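Local coordinates for protein Bm4233, isoform b (Brugia malayi, PDB 6ANY) that probably binds and transports sterols or related lipids as a secreted venom allergen-like member of the CAP superfamily, at residues R18-F23 and L47-S52; G30-R35 and S106-L111; G80-A85 and V132-Q137; H144-G149 and A162-S167. All coordinates share one frame; numbering follows the deposited sequence.

How the contacts relate
The four contacts illustrate how one α-β-α sandwich varies its chemistry with place in the fold. Contact 4 is the buried centre of the sheet, where backbone bonds and a disulfide join two neighbouring strands. Contacts 1 and 3 reach the two outer strands of that same sheet: in each an asparagine amide bonds to backbone, to both polar groups of L49 in contact 1 and to one carbonyl in contact 3, where waters fill in. Contact 2, partly buried and farther from the chain centre, is nearly all apolar. F23 and W108 bring contacts 1 and 2 together, W107 ties contact 2 to V83 of contact 3, and backbone bonds carry the sheet from contact 1 through contact 4 to contact 3.

Contact 1 (R18-F23 and L47-S52); sequences RQNNKF and LLLKWS
N21 meets L49 through a pair of hydrogen bonds in which a single side-chain amide reads both polar groups of one backbone residue. Its OD1 accepts from L49 N at 2.8 Å, the donor lying in the carbonyl plane on a lone pair. Its ND2 donates a hydrogen bond to L49 O over a longer 3.3 Å, but almost perfectly straight, with an N-H...O angle of 178°. Because the acceptor lies close to the plane of the amide, the two bonds together fix the rotation of the flat group. The first torsion of N21 (chi1 -80°) sets CG beside its own backbone N and directs the amide off the helix at the incoming chain.

Leucine methyls flank this pair, packing on the two amides. L49 reaches in beside it and lays CD1 over one face of the N20 amide, 3.3 Å from N20 CG, so the methyl meets the flat group broadside. The amide's own polar need is met by another partner, since N20 ND2 bonds to the carbonyl of M138. L48 crosses N21 at about a right angle, its CD2 lying 3.6 Å from N21 ND2.

Further along, R24 of the same helix binds the carbonyl of L47, and W51 packs on R13 and V17. N21 and R24 probably correspond to the Asn and Arg of the CAP motif HNxxR, with N20 at the place of its His, and the arrangement is that of an outer helix held against the chain that leads into edge strand 50-51 in the α-β-α sandwich of CAP proteins.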
loop_
_atom_site.group_PDB
_atom_site.type_symbol
_atom_site.label_atom_id
_atom_site.label_comp_id
_atom_site.label_asym_id
_atom_site.label_seq_id
_atom_site.Cartn_x
_atom_site.Cartn_y
_atom_site.Cartn_z
ATOM N N ARG A 18 3.760 -2.019 -9.077
ATOM C CA ARG A 18 5.138 -1.782 -9.318
ATOM C C ARG A 18 5.651 -0.704 -8.397
ATOM O O ARG A 18 6.710 -0.935 -7.748
ATOM C CB ARG A 18 5.401 -1.365 -10.789
ATOM C CG ARG A 18 5.239 -2.555 -11.708
ATOM C CD ARG A 18 5.018 -2.210 -13.156
ATOM N NE ARG A 18 4.709 -3.422 -13.962
ATOM C CZ ARG A 18 4.417 -3.428 -15.276
ATOM N NH1 ARG A 18 4.392 -2.296 -16.024
ATOM N NH2 ARG A 18 4.140 -4.583 -15.844
ATOM N N GLN A 19 4.897 0.392 -8.242
ATOM C CA GLN A 19 5.287 1.438 -7.273
ATOM C C GLN A 19 5.355 0.938 -5.815
ATOM O O GLN A 19 6.325 1.195 -5.111
ATOM C CB GLN A 19 4.371 2.700 -7.339
ATOM C CG GLN A 19 4.670 3.736 -6.262
ATOM C CD GLN A 19 3.606 4.827 -6.165
ATOM O OE1 GLN A 19 2.428 4.521 -5.917
ATOM N NE2 GLN A 19 4.000 6.087 -6.354
ATOM N N ASN A 20 4.314 0.276 -5.363
ATOM C CA ASN A 20 4.249 -0.170 -3.958
ATOM C C ASN A 20 5.365 -1.206 -3.681
ATOM O O ASN A 20 5.957 -1.164 -2.642
ATOM C CB ASN A 20 2.865 -0.740 -3.643
ATOM C CG ASN A 20 2.522 -0.703 -2.144
ATOM O OD1 ASN A 20 1.314 -0.716 -1.816
ATOM N ND2 ASN A 20 3.556 -0.742 -1.222
ATOM N N ASN A 21 5.707 -2.037 -4.666
ATOM C CA ASN A 21 6.734 -3.051 -4.507
ATOM C C ASN A 21 8.097 -2.403 -4.574
ATOM O O ASN A 21 9.019 -2.818 -3.876
ATOM C CB ASN A 21 6.659 -4.137 -5.551
ATOM C CG ASN A 21 5.633 -5.159 -5.266
ATOM O OD1 ASN A 21 5.297 -5.431 -4.081
ATOM N ND2 ASN A 21 5.060 -5.709 -6.329
ATOM N N LYS A 22 8.261 -1.418 -5.431
ATOM C CA LYS A 22 9.496 -0.610 -5.413
ATOM C C LYS A 22 9.751 0.060 -4.049
ATOM O O LYS A 22 10.873 -0.001 -3.505
ATOM C CB LYS A 22 9.471 0.461 -6.488
ATOM C CG LYS A 22 10.647 1.425 -6.416
ATOM C CD LYS A 22 10.670 2.271 -7.692
ATOM C CE LYS A 22 11.763 3.343 -7.724
ATOM N NZ LYS A 22 12.159 3.703 -9.116
ATOM N N PHE A 23 8.703 0.681 -3.501
ATOM C CA PHE A 23 8.789 1.233 -2.166
ATOM C C PHE A 23 9.251 0.205 -1.161
ATOM O O PHE A 23 10.121 0.487 -0.353
ATOM C CB PHE A 23 7.455 1.847 -1.712
ATOM C CG PHE A 23 7.133 3.187 -2.347
ATOM C CD1 PHE A 23 8.129 4.064 -2.733
ATOM C CD2 PHE A 23 5.829 3.577 -2.507
ATOM C CE1 PHE A 23 7.820 5.304 -3.299
ATOM C CE2 PHE A 23 5.491 4.807 -3.064
ATOM C CZ PHE A 23 6.482 5.686 -3.442
ATOM N N LEU A 47 6.895 -9.441 1.676
ATOM C CA LEU A 47 6.207 -10.085 0.547
ATOM C C LEU A 47 6.024 -9.170 -0.666
ATOM O O LEU A 47 5.772 -7.955 -0.521
ATOM C CB LEU A 47 4.847 -10.656 0.991
ATOM C CG LEU A 47 4.945 -11.738 2.075
ATOM C CD1 LEU A 47 3.585 -12.211 2.558
ATOM C CD2 LEU A 47 5.844 -12.922 1.620
ATOM N N LEU A 48 6.127 -9.764 -1.853
ATOM C CA LEU A 48 5.902 -9.059 -3.080
ATOM C C LEU A 48 4.364 -8.947 -3.334
ATOM O O LEU A 48 3.644 -9.937 -3.443
ATOM C CB LEU A 48 6.589 -9.762 -4.220
ATOM C CG LEU A 48 6.742 -8.983 -5.535
ATOM C CD1 LEU A 48 7.998 -9.366 -6.301
ATOM C CD2 LEU A 48 5.602 -9.277 -6.469
ATOM N N LEU A 49 3.874 -7.727 -3.390
ATOM C CA LEU A 49 2.424 -7.506 -3.594
ATOM C C LEU A 49 1.927 -8.005 -4.940
ATOM O O LEU A 49 2.574 -7.837 -5.938
ATOM C CB LEU A 49 2.031 -6.043 -3.401
ATOM C CG LEU A 49 2.407 -5.390 -2.096
ATOM C CD1 LEU A 49 1.944 -3.924 -2.099
ATOM C CD2 LEU A 49 1.798 -6.131 -0.914
ATOM N N LYS A 50 0.784 -8.688 -4.931
ATOM C CA LYS A 50 0.124 -9.139 -6.160
ATOM C C LYS A 50 -1.204 -8.374 -6.228
ATOM O O LYS A 50 -1.866 -8.143 -5.198
ATOM C CB LYS A 50 -0.218 -10.630 -6.075
ATOM C CG LYS A 50 0.934 -11.607 -5.823
ATOM C CD LYS A 50 1.844 -11.686 -7.024
ATOM C CE LYS A 50 1.112 -12.400 -8.139
ATOM N NZ LYS A 50 1.863 -12.477 -9.417
ATOM N N TRP A 51 -1.627 -8.050 -7.435
ATOM C CA TRP A 51 -2.908 -7.499 -7.695
ATOM C C TRP A 51 -3.987 -8.509 -7.508
ATOM O O TRP A 51 -3.921 -9.633 -8.072
ATOM C CB TRP A 51 -2.997 -6.919 -9.105
ATOM C CG TRP A 51 -4.233 -6.037 -9.280
ATOM C CD1 TRP A 51 -5.402 -6.430 -9.776
ATOM C CD2 TRP A 51 -4.415 -4.653 -8.891
ATOM N NE1 TRP A 51 -6.333 -5.414 -9.735
ATOM C CE2 TRP A 51 -5.722 -4.294 -9.253
ATOM C CE3 TRP A 51 -3.582 -3.673 -8.362
ATOM C CZ2 TRP A 51 -6.232 -3.020 -9.068
ATOM C CZ3 TRP A 51 -4.106 -2.393 -8.199
ATOM C CH2 TRP A 51 -5.426 -2.097 -8.548
ATOM N N SER A 52 -5.039 -8.107 -6.779
ATOM C CA SER A 52 -6.222 -8.976 -6.576
ATOM C C SER A 52 -7.493 -8.245 -7.122
ATOM O O SER A 52 -7.812 -7.125 -6.650
ATOM C CB SER A 52 -6.376 -9.302 -5.074
ATOM O OG SER A 52 -7.654 -9.810 -4.781
#

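Contact 2 (G30-R35 and S106-L111); sequences GKLKNR and SWWSEL
L32 presents a methyl to the edge of the W108 indole, the two side chains meeting at about a right angle. L32 CD1 lies near the ring plane, 3.6 Å from W108 NE1 and 3.7 Å from W108 CZ2, so the approach is to the rim of the ring and not over its face. W108 can offer that rim because its CG stands trans to the backbone N (chi1 -166°), which swings the indole out from the helix toward the loop. The indole also packs with other rings: F23 stacks with it, and F135 meets it edge to face.

L111 lies along the backbone of the loop. One of its methyls, CD2, rests 3.8 Å from L32 CB, while its CG comes within 3.4 Å of K33 O. The other branch turns toward N34, with L111 CD1 4.0 Å from N34 CB, although the polar end of N34 leads away to the backbone N of T38.

What joins the loop after helix 10-28 to the helical turn is therefore mainly dispersion between leucine methyls, an indole edge and backbone atoms, a contact governed by shape more than by direction.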
loop_
_atom_site.group_PDB
_atom_site.type_symbol
_atom_site.label_atom_id
_atom_site.label_comp_id
_atom_site.label_asym_id
_atom_site.label_seq_id
_atom_site.Cartn_x
_atom_site.Cartn_y
_atom_site.Cartn_z
ATOM N N GLY A 30 17.282 -0.609 3.184
ATOM C CA GLY A 30 17.864 0.436 4.010
ATOM C C GLY A 30 18.048 1.756 3.290
ATOM O O GLY A 30 18.915 2.526 3.693
ATOM N N LYS A 31 17.257 2.029 2.242
ATOM C CA LYS A 31 17.465 3.261 1.430
ATOM C C LYS A 31 16.534 4.424 1.804
ATOM O O LYS A 31 16.634 5.488 1.160
ATOM C CB LYS A 31 17.280 3.016 -0.075
ATOM C CG LYS A 31 17.830 1.696 -0.604
ATOM C CD LYS A 31 19.156 1.798 -1.350
ATOM C CE LYS A 31 20.280 2.271 -0.468
ATOM N NZ LYS A 31 21.588 1.754 -0.978
ATOM N N LEU A 32 15.613 4.240 2.739
ATOM C CA LEU A 32 14.593 5.277 3.019
ATOM C C LEU A 32 14.655 5.824 4.457
ATOM O O LEU A 32 14.726 5.080 5.403
ATOM C CB LEU A 32 13.147 4.789 2.734
ATOM C CG LEU A 32 12.863 4.216 1.349
ATOM C CD1 LEU A 32 11.476 3.666 1.308
ATOM C CD2 LEU A 32 13.130 5.259 0.270
ATOM N N LYS A 33 14.604 7.144 4.576
ATOM C CA LYS A 33 14.752 7.836 5.818
ATOM C C LYS A 33 13.416 7.957 6.509
ATOM O O LYS A 33 12.394 8.160 5.865
ATOM C CB LYS A 33 15.350 9.240 5.600
ATOM C CG LYS A 33 16.868 9.213 5.362
ATOM C CD LYS A 33 17.412 10.433 4.694
ATOM C CE LYS A 33 18.912 10.582 4.959
ATOM N NZ LYS A 33 19.466 11.693 4.117
ATOM N N ASN A 34 13.452 7.943 7.831
ATOM C CA ASN A 34 12.306 8.275 8.622
ATOM C C ASN A 34 12.331 9.781 8.930
ATOM O O ASN A 34 13.183 10.555 8.432
ATOM C CB ASN A 34 12.248 7.367 9.876
ATOM C CG ASN A 34 13.473 7.498 10.793
ATOM O OD1 ASN A 34 14.114 8.549 10.872
ATOM N ND2 ASN A 34 13.838 6.386 11.439
ATOM N N ARG A 35 11.426 10.182 9.783
ATOM C CA ARG A 35 11.292 11.583 10.208
ATOM C C ARG A 35 12.525 12.199 10.909
ATOM O O ARG A 35 12.801 13.405 10.804
ATOM C CB ARG A 35 10.107 11.636 11.172
ATOM C CG ARG A 35 9.235 12.835 11.086
ATOM C CD ARG A 35 9.580 13.846 12.121
ATOM N NE ARG A 35 8.614 14.915 12.010
ATOM C CZ ARG A 35 7.630 15.183 12.853
ATOM N NH1 ARG A 35 7.456 14.480 13.973
ATOM N NH2 ARG A 35 6.813 16.200 12.573
ATOM N N SER A 106 1.374 9.744 -1.604
ATOM C CA SER A 106 0.784 10.468 -0.501
ATOM C C SER A 106 0.770 9.646 0.782
ATOM O O SER A 106 1.291 10.045 1.778
ATOM C CB SER A 106 -0.621 10.903 -0.838
ATOM O OG SER A 106 -1.191 11.474 0.291
ATOM N N TRP A 107 0.257 8.458 0.709
ATOM C CA TRP A 107 0.286 7.515 1.876
ATOM C C TRP A 107 1.700 7.226 2.360
ATOM O O TRP A 107 2.009 7.263 3.580
ATOM C CB TRP A 107 -0.427 6.204 1.521
ATOM C CG TRP A 107 -1.873 6.417 1.110
ATOM C CD1 TRP A 107 -2.677 7.408 1.517
ATOM C CD2 TRP A 107 -2.641 5.634 0.171
ATOM N NE1 TRP A 107 -3.954 7.284 0.952
ATOM C CE2 TRP A 107 -3.943 6.202 0.107
ATOM C CE3 TRP A 107 -2.364 4.527 -0.617
ATOM C CZ2 TRP A 107 -4.944 5.693 -0.716
ATOM C CZ3 TRP A 107 -3.351 4.024 -1.428
ATOM C CH2 TRP A 107 -4.625 4.641 -1.488
ATOM N N TRP A 108 2.556 6.945 1.397
ATOM C CA TRP A 108 3.936 6.583 1.692
ATOM C C TRP A 108 4.697 7.742 2.303
ATOM O O TRP A 108 5.596 7.513 3.161
ATOM C CB TRP A 108 4.649 6.063 0.441
ATOM C CG TRP A 108 5.930 5.376 0.788
ATOM C CD1 TRP A 108 7.177 5.974 0.936
ATOM C CD2 TRP A 108 6.111 3.978 1.094
ATOM N NE1 TRP A 108 8.094 5.010 1.291
ATOM C CE2 TRP A 108 7.474 3.788 1.389
ATOM C CE3 TRP A 108 5.258 2.880 1.161
ATOM C CZ2 TRP A 108 8.000 2.547 1.668
ATOM C CZ3 TRP A 108 5.795 1.650 1.452
ATOM C CH2 TRP A 108 7.132 1.504 1.738
ATOM N N SER A 109 4.323 8.981 1.944
ATOM C CA SER A 109 5.029 10.158 2.432
ATOM C C SER A 109 4.943 10.295 3.954
ATOM O O SER A 109 5.685 11.083 4.560
ATOM C CB SER A 109 4.468 11.463 1.796
ATOM O OG SER A 109 3.196 11.850 2.398
ATOM N N GLU A 110 4.031 9.556 4.587
ATOM C CA GLU A 110 3.983 9.477 6.057
ATOM C C GLU A 110 5.292 9.043 6.690
ATOM O O GLU A 110 5.590 9.457 7.837
ATOM C CB GLU A 110 2.823 8.586 6.547
ATOM C CG GLU A 110 1.471 9.197 6.318
ATOM C CD GLU A 110 0.327 8.261 6.566
ATOM O OE1 GLU A 110 0.544 7.056 6.794
ATOM O OE2 GLU A 110 -0.831 8.738 6.527
ATOM N N LEU A 111 6.111 8.267 5.948
ATOM C CA LEU A 111 7.333 7.763 6.536
ATOM C C LEU A 111 8.325 8.893 6.845
ATOM O O LEU A 111 8.749 9.038 8.022
ATOM C CB LEU A 111 7.960 6.670 5.683
ATOM C CG LEU A 111 9.471 6.408 5.941
ATOM C CD1 LEU A 111 9.690 5.740 7.293
ATOM C CD2 LEU A 111 10.079 5.582 4.852
#

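Contact 3 (G80-A85 and V132-Q137); sequences GENVYA and VLHFTQ
N82 ND2 is gripped from two parts of the fold, by the carbonyl of H134 and by the hydroxyl of Y166 on the neighbouring strand. The bond to H134 O is 3.1 Å long and fairly straight (161°), though it meets the carbonyl from a position tilted 26° out of its plane. The other end of the same amide, N82 OD1, has a water oxygen 2.6 Å away and also turns to the edge of the H134 imidazole, 3.4 Å from H134 CD2. Amide and ring are not coplanar but inclined by 50°.

Waters fill the angle between strand and helix. One accepts from E81 N and donates to Q137 OE1, 2.8 Å away; another sits in the plane of the H134 ring and bridges its NE2 weakly to the backbone N of V83. Q137 bends at its second torsion (chi2 62°), which brings OE1 to 3.3 Å from G80 CA, on the side of this glycine where a side chain would otherwise stand. G170 N also bonds to Q137 OE1.

Beyond this layer H134 ND1 bonds to E110, and E81 to H70. H70, E81, E110 and H134 are consistent with the His/Glu tetrad of the CAP cavity, and G80-N82 and H134-Q137 probably correspond to the GEN and HFTQ signature motifs of the family.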
loop_
_atom_site.group_PDB
_atom_site.type_symbol
_atom_site.label_atom_id
_atom_site.label_comp_id
_atom_site.label_asym_id
_atom_site.label_seq_id
_atom_site.Cartn_x
_atom_site.Cartn_y
_atom_site.Cartn_z
ATOM N N GLY A 80 -7.237 -4.606 4.930
ATOM C CA GLY A 80 -6.786 -3.248 5.168
ATOM C C GLY A 80 -7.372 -2.263 4.180
ATOM O O GLY A 80 -7.692 -2.653 3.066
ATOM N N GLU A 81 -7.463 -0.974 4.560
ATOM C CA GLU A 81 -7.985 0.039 3.622
ATOM C C GLU A 81 -7.280 1.357 3.719
ATOM O O GLU A 81 -7.109 1.846 4.782
ATOM C CB GLU A 81 -9.502 0.229 3.818
ATOM C CG GLU A 81 -10.146 1.285 2.896
ATOM C CD GLU A 81 -11.619 1.395 3.152
ATOM O OE1 GLU A 81 -11.995 2.100 4.129
ATOM O OE2 GLU A 81 -12.413 0.737 2.444
ATOM N N ASN A 82 -6.855 1.933 2.581
ATOM C CA ASN A 82 -6.230 3.241 2.496
ATOM C C ASN A 82 -7.112 4.080 1.544
ATOM O O ASN A 82 -7.601 3.576 0.538
ATOM C CB ASN A 82 -4.820 3.134 1.951
ATOM C CG ASN A 82 -3.744 2.793 3.025
ATOM O OD1 ASN A 82 -3.984 2.962 4.223
ATOM N ND2 ASN A 82 -2.502 2.497 2.566
ATOM N N VAL A 83 -7.304 5.358 1.879
ATOM C CA VAL A 83 -8.194 6.290 1.198
ATOM C C VAL A 83 -7.431 7.533 0.822
ATOM O O VAL A 83 -6.710 8.077 1.612
ATOM C CB VAL A 83 -9.354 6.729 2.128
ATOM C CG1 VAL A 83 -10.232 7.680 1.401
ATOM C CG2 VAL A 83 -10.155 5.497 2.663
ATOM N N TYR A 84 -7.555 7.945 -0.439
ATOM C CA TYR A 84 -6.891 9.147 -0.951
ATOM C C TYR A 84 -7.877 9.962 -1.782
ATOM O O TYR A 84 -8.681 9.410 -2.488
ATOM C CB TYR A 84 -5.665 8.774 -1.794
ATOM C CG TYR A 84 -5.121 9.871 -2.710
ATOM C CD1 TYR A 84 -4.169 10.740 -2.279
ATOM C CD2 TYR A 84 -5.579 10.009 -4.021
ATOM C CE1 TYR A 84 -3.666 11.761 -3.105
ATOM C CE2 TYR A 84 -5.107 11.016 -4.861
ATOM C CZ TYR A 84 -4.132 11.854 -4.434
ATOM O OH TYR A 84 -3.681 12.864 -5.274
ATOM N N ALA A 85 -7.807 11.283 -1.679
ATOM C CA ALA A 85 -8.589 12.193 -2.524
ATOM C C ALA A 85 -7.780 13.397 -3.016
ATOM O O ALA A 85 -6.802 13.822 -2.405
ATOM C CB ALA A 85 -9.826 12.690 -1.834
ATOM N N VAL A 132 0.673 7.226 10.770
ATOM C CA VAL A 132 1.585 6.632 9.815
ATOM C C VAL A 132 0.975 5.337 9.307
ATOM O O VAL A 132 1.657 4.559 8.618
ATOM C CB VAL A 132 2.949 6.353 10.473
ATOM C CG1 VAL A 132 3.611 7.665 10.854
ATOM C CG2 VAL A 132 2.758 5.448 11.685
ATOM N N LEU A 133 -0.311 5.126 9.626
ATOM C CA LEU A 133 -0.996 3.899 9.311
ATOM C C LEU A 133 -1.212 3.637 7.835
ATOM O O LEU A 133 -1.330 2.454 7.455
ATOM C CB LEU A 133 -2.336 3.785 10.077
ATOM C CG LEU A 133 -2.113 3.551 11.609
ATOM C CD1 LEU A 133 -3.441 3.418 12.389
ATOM C CD2 LEU A 133 -1.242 2.287 11.885
ATOM N N HIS A 134 -1.245 4.695 6.999
ATOM C CA HIS A 134 -1.372 4.477 5.569
ATOM C C HIS A 134 -0.053 3.865 5.045
ATOM O O HIS A 134 -0.043 2.870 4.337
ATOM C CB HIS A 134 -1.766 5.743 4.810
ATOM C CG HIS A 134 -2.956 6.424 5.365
ATOM N ND1 HIS A 134 -2.859 7.450 6.277
ATOM C CD2 HIS A 134 -4.279 6.163 5.226
ATOM C CE1 HIS A 134 -4.073 7.805 6.656
ATOM N NE2 HIS A 134 -4.950 7.028 6.044
ATOM N N PHE A 135 1.045 4.470 5.445
ATOM C CA PHE A 135 2.364 4.026 5.125
ATOM C C PHE A 135 2.599 2.594 5.685
ATOM O O PHE A 135 3.097 1.752 4.992
ATOM C CB PHE A 135 3.406 4.982 5.717
ATOM C CG PHE A 135 4.735 4.333 5.937
ATOM C CD1 PHE A 135 5.515 3.968 4.880
ATOM C CD2 PHE A 135 5.194 4.092 7.219
ATOM C CE1 PHE A 135 6.761 3.360 5.075
ATOM C CE2 PHE A 135 6.385 3.442 7.435
ATOM C CZ PHE A 135 7.158 3.053 6.369
ATOM N N THR A 136 2.212 2.332 6.929
ATOM C CA THR A 136 2.504 1.051 7.557
ATOM C C THR A 136 1.796 -0.090 6.845
ATOM O O THR A 136 2.420 -1.120 6.601
ATOM C CB THR A 136 2.277 1.071 9.055
ATOM O OG1 THR A 136 0.952 1.496 9.374
ATOM C CG2 THR A 136 3.346 1.963 9.793
ATOM N N GLN A 137 0.579 0.155 6.346
ATOM C CA GLN A 137 -0.140 -0.833 5.559
ATOM C C GLN A 137 0.582 -1.076 4.245
ATOM O O GLN A 137 0.684 -2.207 3.809
ATOM C CB GLN A 137 -1.571 -0.389 5.354
ATOM C CG GLN A 137 -2.423 -1.256 4.484
ATOM C CD GLN A 137 -2.591 -2.645 5.038
ATOM O OE1 GLN A 137 -3.563 -2.920 5.782
ATOM N NE2 GLN A 137 -1.702 -3.550 4.640
HETATM O O HOH W 1 -5.278 -0.804 6.599
HETATM O O HOH W 2 -4.304 1.839 6.512
HETATM O O HOH W 3 -7.470 5.872 4.814
#

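Contact 4 (H144-G149 and A162-S167); sequences HKIGCG and AICHYS
C148 and C164 face each other as a non-hydrogen-bonded antiparallel pair, and a disulfide closes the gap, with C148 SG 2.0 Å from C164 SG. The bridge has a right-handed twist (chi3 100°) and goes with a close approach of the backbones, the two CA atoms of C148 and C164 being 4.0 Å apart.

On either side of it the strands are laced by hydrogen-bonded pairs, G147 with H165 and G149 with I163. The shortest of these bonds include H165 N to G147 O at 2.7 Å, which is nearly linear. On the same face as the disulfide, I146 and Y166 run side by side, and I146 CD1 reaches Y166 CE2 at 3.6 Å. I146 extends there with CG1 trans to its backbone N (chi1 -175°).

At the end of the ladder the register slips: H144 and K145 both face S167, a classic beta bulge. S167 O accepts from H144 N at 3.2 Å and, weakly, from K145 N; it also lies above one face of the H144 ring, offset toward its rim.

Outward, helix 10-28 covers the face of I146 and C148 through I16. On the reverse face H165 is held at both nitrogens, ND1 by S58 and NE2 by E81. The contact thus pairs a covalent cross-link with regular backbone bonding, while the histidine turned away from it has its imidazole orientation fixed.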
loop_
_atom_site.group_PDB
_atom_site.type_symbol
_atom_site.label_atom_id
_atom_site.label_comp_id
_atom_site.label_asym_id
_atom_site.label_seq_id
_atom_site.Cartn_x
_atom_site.Cartn_y
_atom_site.Cartn_z
ATOM N N HIS A 144 0.216 -9.305 1.173
ATOM C CA HIS A 144 0.670 -9.722 -0.153
ATOM C C HIS A 144 -0.316 -9.521 -1.270
ATOM O O HIS A 144 0.007 -9.821 -2.408
ATOM C CB HIS A 144 1.191 -11.187 -0.171
ATOM C CG HIS A 144 0.170 -12.236 0.102
ATOM N ND1 HIS A 144 -0.213 -12.601 1.387
ATOM C CD2 HIS A 144 -0.437 -13.112 -0.739
ATOM C CE1 HIS A 144 -1.047 -13.629 1.307
ATOM N NE2 HIS A 144 -1.196 -13.955 0.033
ATOM N N LYS A 145 -1.472 -8.944 -0.968
ATOM C CA LYS A 145 -2.534 -8.722 -1.953
ATOM C C LYS A 145 -2.996 -7.284 -1.932
ATOM O O LYS A 145 -3.179 -6.705 -0.879
ATOM C CB LYS A 145 -3.742 -9.628 -1.667
ATOM C CG LYS A 145 -3.366 -11.100 -1.711
ATOM C CD LYS A 145 -4.550 -12.043 -1.690
ATOM C CE LYS A 145 -4.884 -12.488 -0.264
ATOM N NZ LYS A 145 -5.928 -13.595 -0.242
ATOM N N ILE A 146 -3.219 -6.710 -3.091
ATOM C CA ILE A 146 -3.645 -5.302 -3.170
ATOM C C ILE A 146 -4.652 -5.181 -4.294
ATOM O O ILE A 146 -4.504 -5.814 -5.304
ATOM C CB ILE A 146 -2.470 -4.341 -3.357
ATOM C CG1 ILE A 146 -2.990 -2.900 -3.296
ATOM C CG2 ILE A 146 -1.713 -4.603 -4.669
ATOM C CD1 ILE A 146 -1.888 -1.861 -3.271
ATOM N N GLY A 147 -5.657 -4.356 -4.088
ATOM C CA GLY A 147 -6.593 -4.040 -5.121
ATOM C C GLY A 147 -7.164 -2.672 -4.830
ATOM O O GLY A 147 -7.397 -2.308 -3.662
ATOM N N CYS A 148 -7.385 -1.924 -5.902
ATOM C CA CYS A 148 -7.728 -0.508 -5.774
ATOM C C CYS A 148 -8.821 -0.100 -6.722
ATOM O O CYS A 148 -9.033 -0.706 -7.783
ATOM C CB CYS A 148 -6.542 0.415 -6.018
ATOM S SG CYS A 148 -5.040 0.057 -5.064
ATOM N N GLY A 149 -9.549 0.914 -6.295
ATOM C CA GLY A 149 -10.706 1.405 -7.058
ATOM C C GLY A 149 -10.611 2.910 -7.163
ATOM O O GLY A 149 -10.150 3.555 -6.242
ATOM N N ALA A 162 -9.334 7.732 -4.642
ATOM C CA ALA A 162 -8.721 6.446 -4.861
ATOM C C ALA A 162 -8.791 5.611 -3.569
ATOM O O ALA A 162 -8.447 6.083 -2.509
ATOM C CB ALA A 162 -7.296 6.627 -5.299
ATOM N N ILE A 163 -9.221 4.373 -3.687
ATOM C CA ILE A 163 -9.354 3.471 -2.550
ATOM C C ILE A 163 -8.532 2.202 -2.825
ATOM O O ILE A 163 -8.651 1.589 -3.851
ATOM C CB ILE A 163 -10.827 3.045 -2.316
ATOM C CG1 ILE A 163 -11.787 4.267 -2.302
ATOM C CG2 ILE A 163 -10.924 2.188 -1.074
ATOM C CD1 ILE A 163 -11.625 5.233 -1.193
ATOM N N CYS A 164 -7.682 1.835 -1.889
ATOM C CA CYS A 164 -6.904 0.602 -2.005
ATOM C C CYS A 164 -7.232 -0.279 -0.822
ATOM O O CYS A 164 -7.280 0.212 0.329
ATOM C CB CYS A 164 -5.415 0.883 -2.132
ATOM S SG CYS A 164 -4.820 1.480 -3.715
ATOM N N HIS A 165 -7.463 -1.553 -1.122
ATOM C CA HIS A 165 -7.642 -2.647 -0.154
ATOM C C HIS A 165 -6.480 -3.627 -0.136
ATOM O O HIS A 165 -5.926 -3.987 -1.176
ATOM C CB HIS A 165 -8.917 -3.407 -0.450
ATOM C CG HIS A 165 -10.148 -2.661 -0.050
ATOM N ND1 HIS A 165 -11.417 -3.120 -0.311
ATOM C CD2 HIS A 165 -10.300 -1.504 0.627
ATOM C CE1 HIS A 165 -12.298 -2.289 0.198
ATOM N NE2 HIS A 165 -11.645 -1.311 0.793
ATOM N N TYR A 166 -6.125 -4.069 1.064
ATOM C CA TYR A 166 -4.920 -4.897 1.275
ATOM C C TYR A 166 -5.266 -6.123 2.049
ATOM O O TYR A 166 -6.049 -6.052 2.992
ATOM C CB TYR A 166 -3.862 -4.128 2.055
ATOM C CG TYR A 166 -3.541 -2.731 1.502
ATOM C CD1 TYR A 166 -4.414 -1.682 1.667
ATOM C CD2 TYR A 166 -2.362 -2.494 0.814
ATOM C CE1 TYR A 166 -4.120 -0.422 1.161
ATOM C CE2 TYR A 166 -2.077 -1.284 0.298
ATOM C CZ TYR A 166 -2.943 -0.237 0.473
ATOM O OH TYR A 166 -2.530 0.960 -0.063
ATOM N N SER A 167 -4.676 -7.255 1.683
ATOM C CA SER A 167 -4.916 -8.506 2.397
ATOM C C SER A 167 -3.669 -9.384 2.414
ATOM O O SER A 167 -3.011 -9.558 1.388
ATOM C CB SER A 167 -6.087 -9.266 1.768
ATOM O OG SER A 167 -6.278 -10.520 2.399
#